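Local coordinates for hypothetical protein Llacc01001955 (Lactococcus lactis, PDB 1ZUJ), which assembles into a dodecameric Dps shell, binds DNA by means of an N-terminal helix and probably protects the cell against oxidative stress, at residues 33-38 against 90-95; 37-42 against 99-104; 79-84 against 138-143; 130-135 against 146-151. One frame throughout, in Å; residues are numbered along the deposited sequence.

Contact 1 of 4, residues 33-38 against 90-95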
# COMPACT_ATOMS: atom_id res chain seq x y z
N VAL A 33 -14.99 29.34 19.60
CA VAL A 33 -14.26 28.73 18.48
C VAL A 33 -14.93 27.42 18.04
O VAL A 33 -15.42 27.33 16.92
CB VAL A 33 -12.78 28.48 18.85
CG1 VAL A 33 -12.10 27.59 17.81
CG2 VAL A 33 -12.04 29.80 19.00
N LEU A 34 -14.94 26.41 18.90
CA LEU A 34 -15.65 25.18 18.60
C LEU A 34 -17.02 25.46 17.97
O LEU A 34 -17.45 24.75 17.06
CB LEU A 34 -15.84 24.35 19.86
CG LEU A 34 -14.55 23.75 20.43
CD1 LEU A 34 -14.43 24.06 21.92
CD2 LEU A 34 -14.48 22.23 20.18
N SER A 35 -17.67 26.50 18.45
CA SER A 35 -19.01 26.86 18.01
C SER A 35 -19.02 27.57 16.65
O SER A 35 -20.02 27.57 15.95
CB SER A 35 -19.70 27.73 19.08
OG SER A 35 -21.06 27.37 19.24
N ASN A 36 -17.90 28.20 16.30
CA ASN A 36 -17.71 28.76 14.96
C ASN A 36 -17.49 27.63 13.96
O ASN A 36 -18.25 27.48 13.01
CB ASN A 36 -16.50 29.70 14.92
CG ASN A 36 -16.59 30.83 15.92
OD1 ASN A 36 -15.59 31.22 16.55
ND2 ASN A 36 -17.80 31.37 16.09
N ILE A 37 -16.46 26.83 14.22
CA ILE A 37 -16.13 25.63 13.43
C ILE A 37 -17.36 24.78 13.12
O ILE A 37 -17.36 24.03 12.14
CB ILE A 37 -15.07 24.80 14.19
CG1 ILE A 37 -13.70 25.47 14.06
CG2 ILE A 37 -15.02 23.36 13.69
CD1 ILE A 37 -12.77 25.16 15.21
N PHE A 38 -18.39 24.87 13.97
CA PHE A 38 -19.66 24.22 13.67
C PHE A 38 -20.44 25.01 12.65
O PHE A 38 -20.94 24.45 11.68
CB PHE A 38 -20.53 24.04 14.91
CG PHE A 38 -21.85 23.39 14.59
CD1 PHE A 38 -22.93 24.14 14.13
CD2 PHE A 38 -21.99 22.02 14.67
CE1 PHE A 38 -24.13 23.53 13.80
CE2 PHE A 38 -23.19 21.41 14.36
CZ PHE A 38 -24.26 22.17 13.92
N ASP A 90 -28.43 24.10 20.58
CA ASP A 90 -28.70 25.31 21.39
C ASP A 90 -27.43 25.96 21.98
O ASP A 90 -27.32 27.20 22.04
CB ASP A 90 -29.76 25.02 22.48
CG ASP A 90 -31.20 25.21 21.97
OD1 ASP A 90 -31.52 26.31 21.46
OD2 ASP A 90 -32.08 24.32 22.04
N GLU A 91 -26.49 25.11 22.39
CA GLU A 91 -25.17 25.58 22.83
C GLU A 91 -24.46 26.37 21.73
O GLU A 91 -23.78 27.37 22.01
CB GLU A 91 -24.31 24.39 23.24
CG GLU A 91 -24.95 23.46 24.26
CD GLU A 91 -23.93 22.86 25.20
OE1 GLU A 91 -23.18 23.64 25.82
OE2 GLU A 91 -23.88 21.62 25.30
N PHE A 92 -24.61 25.93 20.48
CA PHE A 92 -23.94 26.54 19.32
C PHE A 92 -24.53 27.87 18.88
O PHE A 92 -23.80 28.75 18.44
CB PHE A 92 -23.92 25.59 18.09
CG PHE A 92 -23.20 24.28 18.32
CD1 PHE A 92 -23.47 23.20 17.50
CD2 PHE A 92 -22.25 24.12 19.33
CE1 PHE A 92 -22.83 21.98 17.68
CE2 PHE A 92 -21.61 22.89 19.51
CZ PHE A 92 -21.90 21.83 18.69
N VAL A 93 -25.85 28.02 18.99
CA VAL A 93 -26.54 29.19 18.44
C VAL A 93 -26.35 30.44 19.34
O VAL A 93 -26.37 31.59 18.86
CB VAL A 93 -28.07 28.92 18.20
CG1 VAL A 93 -28.54 29.64 16.94
CG2 VAL A 93 -28.37 27.43 18.07
N SER A 94 -26.16 30.20 20.64
CA SER A 94 -25.86 31.28 21.59
C SER A 94 -24.41 31.78 21.44
O SER A 94 -24.18 32.99 21.48
CB SER A 94 -26.13 30.85 23.05
OG SER A 94 -25.82 29.48 23.27
N ASN A 95 -23.46 30.85 21.26
CA ASN A 95 -22.03 31.18 21.30
C ASN A 95 -21.33 31.37 19.95
O ASN A 95 -20.16 31.75 19.90
CB ASN A 95 -21.27 30.13 22.11
CG ASN A 95 -22.04 29.68 23.32
OD1 ASN A 95 -21.95 28.52 23.73
ND2 ASN A 95 -22.81 30.59 23.91
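S35 and F38, one helical turn apart, carry this contact, and both turn toward F92. The hydroxyl of S35 donates to the backbone carbonyl of F92, with OG 3.2 Å from O; it comes in the plane of the carbonyl but from well to the side, at a C=O...donor angle of 96°. The rings of F38 and F92 meet obliquely, their centroids 4.3 Å apart and their planes at 38°. F38 has CG anti to the backbone N, which carries its ring out to the F92 side chain, while CB itself makes a CH-pi contact over the F92 ring, 4.2 Å from the centroid. Further along, N95 brings its CB to 4.0 Å from S35 OG. In the next shell P86 packs against F92, H32 is hydrogen-bonded through ND1 to N95 O, and I42 of a second subunit packs on F38. Within 90-95, S94 OG donates to D90 O one turn back. The axes of the two segments come within 8.8 Å and cross at -102°, nearly perpendicular. This is the arrangement of a Dps subunit, in which a short helix in the connection between the second and third bundle helices lies across the first, here at a subunit interface.

Contact 2 of 4, residues 37-42 against 99-104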
# COMPACT_ATOMS: atom_id res chain seq x y z
N ILE A 37 -16.46 26.83 14.22
CA ILE A 37 -16.13 25.63 13.43
C ILE A 37 -17.36 24.78 13.12
O ILE A 37 -17.36 24.03 12.14
CB ILE A 37 -15.07 24.80 14.19
CG1 ILE A 37 -13.70 25.47 14.06
CG2 ILE A 37 -15.02 23.36 13.69
CD1 ILE A 37 -12.77 25.16 15.21
N PHE A 38 -18.39 24.87 13.97
CA PHE A 38 -19.66 24.22 13.67
C PHE A 38 -20.44 25.01 12.65
O PHE A 38 -20.94 24.45 11.68
CB PHE A 38 -20.53 24.04 14.91
CG PHE A 38 -21.85 23.39 14.59
CD1 PHE A 38 -22.93 24.14 14.13
CD2 PHE A 38 -21.99 22.02 14.67
CE1 PHE A 38 -24.13 23.53 13.80
CE2 PHE A 38 -23.19 21.41 14.36
CZ PHE A 38 -24.26 22.17 13.92
N TYR A 39 -20.62 26.29 12.90
CA TYR A 39 -21.33 27.11 11.94
C TYR A 39 -20.62 27.02 10.59
O TYR A 39 -21.27 26.93 9.54
CB TYR A 39 -21.44 28.58 12.43
CG TYR A 39 -22.82 29.00 13.00
CD1 TYR A 39 -23.62 29.96 12.36
CD2 TYR A 39 -23.32 28.44 14.19
CE1 TYR A 39 -24.87 30.34 12.87
CE2 TYR A 39 -24.57 28.82 14.72
CZ TYR A 39 -25.33 29.77 14.05
OH TYR A 39 -26.55 30.15 14.56
N GLU A 40 -19.28 26.98 10.63
CA GLU A 40 -18.40 27.13 9.44
C GLU A 40 -18.54 26.00 8.45
O GLU A 40 -18.71 26.23 7.26
CB GLU A 40 -16.93 27.21 9.86
CG GLU A 40 -16.34 28.59 9.77
CD GLU A 40 -16.39 29.16 8.37
OE1 GLU A 40 -16.09 30.35 8.23
OE2 GLU A 40 -16.74 28.43 7.42
N LYS A 41 -18.43 24.78 8.96
CA LYS A 41 -18.71 23.59 8.18
C LYS A 41 -19.93 23.80 7.29
O LYS A 41 -19.88 23.54 6.09
CB LYS A 41 -18.95 22.41 9.12
CG LYS A 41 -19.39 21.14 8.42
CD LYS A 41 -18.86 19.92 9.18
CE LYS A 41 -19.50 18.60 8.71
NZ LYS A 41 -20.99 18.64 8.72
N ILE A 42 -21.01 24.32 7.86
CA ILE A 42 -22.28 24.42 7.14
C ILE A 42 -22.16 25.32 5.92
O ILE A 42 -22.59 24.95 4.84
CB ILE A 42 -23.47 24.86 8.05
CG1 ILE A 42 -23.32 24.42 9.52
CG2 ILE A 42 -24.80 24.31 7.49
CD1 ILE A 42 -23.07 22.91 9.75
N ILE A 99 -20.10 34.28 12.68
CA ILE A 99 -20.24 33.20 11.72
C ILE A 99 -21.71 33.12 11.33
O ILE A 99 -22.59 33.60 12.05
CB ILE A 99 -19.75 31.81 12.26
CG1 ILE A 99 -18.71 31.96 13.38
CG2 ILE A 99 -19.15 30.96 11.12
CD1 ILE A 99 -17.39 32.61 12.97
N GLU A 100 -21.97 32.51 10.19
CA GLU A 100 -23.27 32.62 9.54
C GLU A 100 -23.67 31.34 8.84
O GLU A 100 -22.91 30.39 8.75
CB GLU A 100 -23.21 33.75 8.50
CG GLU A 100 -21.90 34.54 8.52
CD GLU A 100 -21.81 35.54 7.39
OE1 GLU A 100 -22.56 35.38 6.40
OE2 GLU A 100 -20.98 36.47 7.49
N ASN A 101 -24.91 31.32 8.39
CA ASN A 101 -25.34 30.39 7.38
C ASN A 101 -26.05 31.28 6.42
O ASN A 101 -26.17 32.48 6.66
CB ASN A 101 -26.29 29.36 7.96
CG ASN A 101 -25.58 28.16 8.55
OD1 ASN A 101 -25.87 27.01 8.20
ND2 ASN A 101 -24.66 28.41 9.47
N ASP A 102 -26.51 30.73 5.31
CA ASP A 102 -27.35 31.49 4.41
C ASP A 102 -27.93 30.57 3.34
O ASP A 102 -27.18 29.94 2.59
CB ASP A 102 -26.57 32.64 3.75
CG ASP A 102 -27.43 33.86 3.47
OD1 ASP A 102 -26.88 34.97 3.41
OD2 ASP A 102 -28.66 33.80 3.28
N PRO A 103 -29.26 30.47 3.26
CA PRO A 103 -29.88 29.83 2.09
C PRO A 103 -29.72 30.68 0.81
O PRO A 103 -29.88 30.16 -0.29
CB PRO A 103 -31.36 29.69 2.50
CG PRO A 103 -31.56 30.48 3.75
CD PRO A 103 -30.25 30.94 4.24
N LYS A 104 -29.40 31.96 0.95
CA LYS A 104 -29.30 32.84 -0.21
C LYS A 104 -27.91 32.79 -0.89
O LYS A 104 -27.76 33.26 -2.03
CB LYS A 104 -29.77 34.28 0.15
CG LYS A 104 -28.69 35.34 0.42
CD LYS A 104 -29.18 36.44 1.38
CE LYS A 104 -30.46 37.16 0.89
NZ LYS A 104 -31.65 36.86 1.75
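Y39 and E40 on helix 26-50 receive I99, and Y39 and I42 receive N101, where the long connection of the Dps four-helix bundle runs past its first helix toward helix 110-131. The apolar part centres on I99, whose CG2 lies 3.6 Å from Y39 CB and 3.9 Å from E40 CG; the E40 and I99 side chains cross at about a right angle. The aromatic part belongs to Y39. E100 O approaches the edge of its ring near the ring plane, 3.7 Å from CD1, and the amide of N101 stands almost perpendicular to the ring, the planes 88° apart, with ND2 3.4 Å from CD1. H96 stacks on the same tyrosine. The polar interactions gather at N101. With CG anti to the carbonyl carbon (chi1 -87°), its amide is brought to Y39 and I42. Its ND2 makes a weak, bent bond to E100 O, while OD1, lying beside CB and CG2 of I42, accepts a hydrogen bond from L89 N of a second subunit, so the amide bonds its own loop and the neighbouring subunit while packing against the helix. A leucine here would probably leave that L89 N without its acceptor and strip E100 O of its weak donor. Beyond N101 the loop moves away from helix 26-50, and in an Asx turn K104 N donates to D102 OD2 at 3.1 Å, meeting the oxygen 52° out of the carboxylate plane.

Contact 3 of 4, residues 79-84 against 138-143; sequences LDENEL and EEKFSL
E81 and K140 face each other with CA atoms 7.5 Å apart, E81 at the centre of an inverse gamma turn that follows helix 54-80 and K140 just after E139, whose positive phi marks the chain leaving helix 133-137. K140 holds a small salt-bridge network. Its chain bends at chi2, chi3 and chi4 and carries NZ to two carboxylates: NZ donates to E83 OE1 at 3.1 Å, using the anti lone pair of that oxygen, and to E138 OE1 at 2.7 Å, nearly in line with its C-O bond. The two glutamate oxygens, E83 OE1 and E138 OE1, are 4.3 Å apart, and the shared ammonium group would be expected to offset their repulsion. E83 OE1 has another partner in T25 OG1, while E83 OE2 takes a weak bond from L84 N, so both carboxylate oxygens are engaged. E81 lies obliquely beside the aliphatic part of K140, although the exact placement of its carboxylate there is doubtful. The contact lies at the surface at one end of the bundle, joining the exit of helix 54-80 to the start of helix 141-165. A26 of helix 26-50 packs on E138 and K140, L143 turns in against L30, Q77 and L78, and F141 packs on I132 of a third subunit.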
# COMPACT_ATOMS: atom_id res chain seq x y z
N LEU A 79 -12.41 17.73 27.04
CA LEU A 79 -12.84 16.51 27.73
C LEU A 79 -11.68 15.93 28.54
O LEU A 79 -11.85 15.52 29.69
CB LEU A 79 -13.41 15.44 26.76
CG LEU A 79 -12.72 14.05 26.62
CD1 LEU A 79 -12.88 13.12 27.84
CD2 LEU A 79 -13.24 13.32 25.37
N ASP A 80 -10.49 15.90 27.93
CA ASP A 80 -9.30 15.38 28.60
C ASP A 80 -8.85 16.25 29.78
O ASP A 80 -8.59 15.73 30.86
CB ASP A 80 -8.16 15.18 27.59
CG ASP A 80 -8.07 13.74 27.05
OD1 ASP A 80 -9.12 13.06 26.89
OD2 ASP A 80 -6.97 13.22 26.75
N GLU A 81 -8.76 17.57 29.58
CA GLU A 81 -8.46 18.53 30.66
C GLU A 81 -9.71 18.91 31.49
O GLU A 81 -10.00 20.10 31.67
CB GLU A 81 -7.81 19.81 30.07
CG GLU A 81 -6.32 19.70 29.78
CD GLU A 81 -5.44 20.37 30.83
OE1 GLU A 81 -5.95 21.20 31.60
OE2 GLU A 81 -4.22 20.08 30.89
N ASN A 82 -10.41 17.90 32.02
CA ASN A 82 -11.80 18.03 32.51
C ASN A 82 -12.45 19.42 32.39
O ASN A 82 -12.54 20.15 33.37
CB ASN A 82 -11.93 17.53 33.96
CG ASN A 82 -13.37 17.23 34.35
OD1 ASN A 82 -13.72 16.11 34.73
ND2 ASN A 82 -14.23 18.24 34.24
N GLU A 83 -12.90 19.76 31.18
CA GLU A 83 -13.58 21.03 30.92
C GLU A 83 -14.87 20.81 30.13
O GLU A 83 -15.11 19.74 29.59
CB GLU A 83 -12.65 22.00 30.19
CG GLU A 83 -11.98 23.04 31.09
CD GLU A 83 -12.63 24.42 31.05
OE1 GLU A 83 -11.94 25.39 31.45
OE2 GLU A 83 -13.82 24.57 30.64
N LEU A 84 -15.70 21.84 30.08
CA LEU A 84 -16.94 21.78 29.33
C LEU A 84 -16.64 21.92 27.84
O LEU A 84 -15.71 22.62 27.45
CB LEU A 84 -17.97 22.85 29.81
CG LEU A 84 -18.28 24.20 29.10
CD1 LEU A 84 -17.08 25.17 29.06
CD2 LEU A 84 -18.91 24.03 27.69
N GLU A 138 -3.40 29.34 32.06
CA GLU A 138 -3.88 28.23 32.90
C GLU A 138 -2.88 27.08 32.93
O GLU A 138 -3.07 26.12 33.69
CB GLU A 138 -5.26 27.68 32.47
CG GLU A 138 -6.15 28.62 31.66
CD GLU A 138 -7.64 28.34 31.78
OE1 GLU A 138 -8.04 27.19 32.09
OE2 GLU A 138 -8.42 29.30 31.56
N GLU A 139 -1.83 27.19 32.11
CA GLU A 139 -0.82 26.15 31.99
C GLU A 139 -1.51 24.81 31.68
O GLU A 139 -1.18 23.78 32.26
CB GLU A 139 0.07 26.07 33.25
CG GLU A 139 1.17 27.14 33.32
CD GLU A 139 1.88 27.20 34.68
OE1 GLU A 139 1.34 27.89 35.59
OE2 GLU A 139 2.96 26.58 34.87
N LYS A 140 -2.49 24.86 30.77
CA LYS A 140 -3.04 23.68 30.15
C LYS A 140 -2.08 23.41 29.00
O LYS A 140 -2.11 24.11 27.99
CB LYS A 140 -4.46 23.93 29.60
CG LYS A 140 -5.45 24.61 30.57
CD LYS A 140 -6.78 23.81 30.76
CE LYS A 140 -8.05 24.67 30.57
NZ LYS A 140 -8.98 24.70 31.76
N PHE A 141 -1.21 22.42 29.17
CA PHE A 141 -0.01 22.34 28.32
C PHE A 141 -0.27 21.73 26.94
O PHE A 141 0.02 22.36 25.92
CB PHE A 141 1.10 21.56 29.04
CG PHE A 141 1.72 22.30 30.21
CD1 PHE A 141 2.06 21.61 31.37
CD2 PHE A 141 1.99 23.68 30.15
CE1 PHE A 141 2.64 22.27 32.45
CE2 PHE A 141 2.57 24.34 31.24
CZ PHE A 141 2.90 23.64 32.39
N SER A 142 -0.82 20.52 26.91
CA SER A 142 -1.12 19.84 25.65
C SER A 142 -1.96 20.72 24.72
O SER A 142 -1.67 20.85 23.54
CB SER A 142 -1.85 18.52 25.91
OG SER A 142 -2.51 18.05 24.75
N LEU A 143 -3.00 21.33 25.29
CA LEU A 143 -3.96 22.11 24.53
C LEU A 143 -3.34 23.31 23.85
O LEU A 143 -3.84 23.75 22.84
CB LEU A 143 -5.10 22.58 25.43
CG LEU A 143 -6.28 23.33 24.78
CD1 LEU A 143 -7.24 22.38 24.06
CD2 LEU A 143 -7.03 24.18 25.82

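Contact 4 of 4, residues 130-135 against 146-151; sequences RAIKLA and AIRKLY
A131, I132 and A135, at the break between helix 110-131 and helix 133-137, pack against I147 on helix 141-165, where the third and fourth helices of the Dps four-helix bundle meet near their connecting turn. The contact is buried and apolar. I147 puts its two branches to different uses: CG2, anti to the backbone N, lies against A131 CB and 3.4 Å from I132 CG1, whereas CG1, beside the backbone N (chi1 -61°), leads CD1 to A135 CB at 3.8 Å. The I132 and I147 side chains run alongside one another head to tail, each overlapping the stem of the other. An alanine in place of I147 would probably leave A131, I132 and A135 without the CG2 and CD1 groups they pack on, opening a gap toward helix 141-165. I132 reaches in addition across R148, the two chains at about a right angle. The guanidinium group of R148 has its own partners: NH1 forms a salt bridge with E144, and NH2 with E144 of a fourth subunit, so R148 bridges glutamates of two chains. F141 of that subunit packs on I132 and R148 and meets the Y151 ring edge-to-face, while Y151 OH is hydrogen-bonded to its E81. The bundle interior thus passes directly into a subunit interface, and at that boundary I132 CD1 rests 4.0 Å from R148 CG.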
# COMPACT_ATOMS: atom_id res chain seq x y z
N ARG A 130 -6.91 34.58 21.19
CA ARG A 130 -7.19 34.60 22.61
C ARG A 130 -7.21 33.19 23.21
O ARG A 130 -6.72 33.01 24.30
CB ARG A 130 -8.50 35.36 22.89
CG ARG A 130 -8.46 36.83 22.43
CD ARG A 130 -9.12 37.84 23.40
NE ARG A 130 -9.71 39.01 22.71
CZ ARG A 130 -10.79 38.98 21.91
NH1 ARG A 130 -11.22 40.10 21.35
NH2 ARG A 130 -11.44 37.84 21.65
N ALA A 131 -7.74 32.19 22.48
CA ALA A 131 -7.90 30.82 22.99
C ALA A 131 -6.94 30.45 24.14
O ALA A 131 -7.34 29.69 25.02
CB ALA A 131 -7.87 29.80 21.89
N ILE A 132 -5.67 30.87 24.17
CA ILE A 132 -4.49 30.29 23.51
C ILE A 132 -3.45 30.88 24.48
O ILE A 132 -2.61 30.17 25.03
CB ILE A 132 -4.20 30.66 22.00
CG1 ILE A 132 -3.07 29.76 21.43
CG2 ILE A 132 -3.90 32.15 21.80
CD1 ILE A 132 -1.90 30.48 20.70
N LYS A 133 -3.57 32.20 24.68
CA LYS A 133 -3.02 32.94 25.82
C LYS A 133 -3.74 32.55 27.10
O LYS A 133 -3.13 32.47 28.16
CB LYS A 133 -3.17 34.45 25.61
CG LYS A 133 -1.94 35.11 25.00
CD LYS A 133 -2.10 36.63 24.94
CE LYS A 133 -3.17 37.06 23.93
NZ LYS A 133 -2.61 37.91 22.82
N LEU A 134 -5.05 32.34 27.00
CA LEU A 134 -5.79 31.78 28.11
C LEU A 134 -5.24 30.40 28.47
O LEU A 134 -5.02 30.12 29.64
CB LEU A 134 -7.29 31.71 27.81
CG LEU A 134 -7.97 33.05 27.46
CD1 LEU A 134 -9.48 32.88 27.44
CD2 LEU A 134 -7.55 34.19 28.41
N ALA A 135 -5.01 29.56 27.47
CA ALA A 135 -4.35 28.26 27.68
C ALA A 135 -2.88 28.40 28.11
O ALA A 135 -2.34 27.51 28.78
CB ALA A 135 -4.45 27.41 26.42
N ALA A 146 -2.27 22.30 20.23
CA ALA A 146 -3.39 22.10 19.30
C ALA A 146 -4.12 23.40 18.87
O ALA A 146 -4.59 23.51 17.74
CB ALA A 146 -4.40 21.12 19.88
N ILE A 147 -4.21 24.37 19.78
CA ILE A 147 -4.83 25.65 19.48
C ILE A 147 -3.92 26.43 18.53
O ILE A 147 -4.39 27.05 17.59
CB ILE A 147 -5.09 26.45 20.79
CG1 ILE A 147 -6.05 25.70 21.72
CG2 ILE A 147 -5.70 27.82 20.51
CD1 ILE A 147 -5.97 26.21 23.17
N ARG A 148 -2.61 26.41 18.80
CA ARG A 148 -1.63 27.14 17.99
C ARG A 148 -1.74 26.73 16.53
O ARG A 148 -1.72 27.58 15.63
CB ARG A 148 -0.18 26.89 18.46
CG ARG A 148 0.09 27.12 19.94
CD ARG A 148 1.55 27.37 20.31
NE ARG A 148 1.98 28.76 20.12
CZ ARG A 148 2.95 29.38 20.82
NH1 ARG A 148 3.62 28.75 21.79
NH2 ARG A 148 3.25 30.64 20.55
N LYS A 149 -1.84 25.42 16.31
CA LYS A 149 -1.85 24.85 14.97
C LYS A 149 -3.09 25.34 14.25
O LYS A 149 -3.00 25.93 13.19
CB LYS A 149 -1.80 23.31 15.02
CG LYS A 149 -0.40 22.74 15.42
CD LYS A 149 -0.35 21.17 15.48
CE LYS A 149 1.09 20.60 15.24
NZ LYS A 149 1.97 20.48 16.48
N LEU A 150 -4.25 25.14 14.85
CA LEU A 150 -5.51 25.60 14.26
C LEU A 150 -5.51 27.08 13.86
O LEU A 150 -6.24 27.46 12.97
CB LEU A 150 -6.66 25.36 15.23
CG LEU A 150 -8.03 25.35 14.56
CD1 LEU A 150 -8.89 24.31 15.19
CD2 LEU A 150 -8.73 26.66 14.70
N TYR A 151 -4.73 27.90 14.55
CA TYR A 151 -4.61 29.32 14.22
C TYR A 151 -3.82 29.39 12.92
O TYR A 151 -4.18 30.13 11.99
CB TYR A 151 -3.95 30.09 15.39
CG TYR A 151 -3.28 31.42 15.04
CD1 TYR A 151 -1.92 31.49 14.80
CD2 TYR A 151 -4.00 32.62 14.96
CE1 TYR A 151 -1.28 32.69 14.49
CE2 TYR A 151 -3.37 33.82 14.65
CZ TYR A 151 -2.01 33.84 14.42
OH TYR A 151 -1.33 35.00 14.10

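In the fold
Contacts 1 and 2 adjoin, their centres 10 Å apart, sharing I37 and F38 of helix 26-50; they lay the long connection between helices 54-80 and 110-131 over the bundle. Contacts 3 and 4, 12 Å apart, share helix 141-165 on the other side of the chain's centre from contact 2, and L143 touches A135 between them. Contacts 2 and 3 are about 27 Å apart between centres. Along the chain, contacts 1 and 2 close before contact 4 opens, whereas contact 3 interlocks with each of the others. Contacts 1, 2 and 3 meet a second subunit; contact 3 also presents F141 to a third, and contact 4 receives F141 of a fourth, consistent with cyclic packing within the dodecamer.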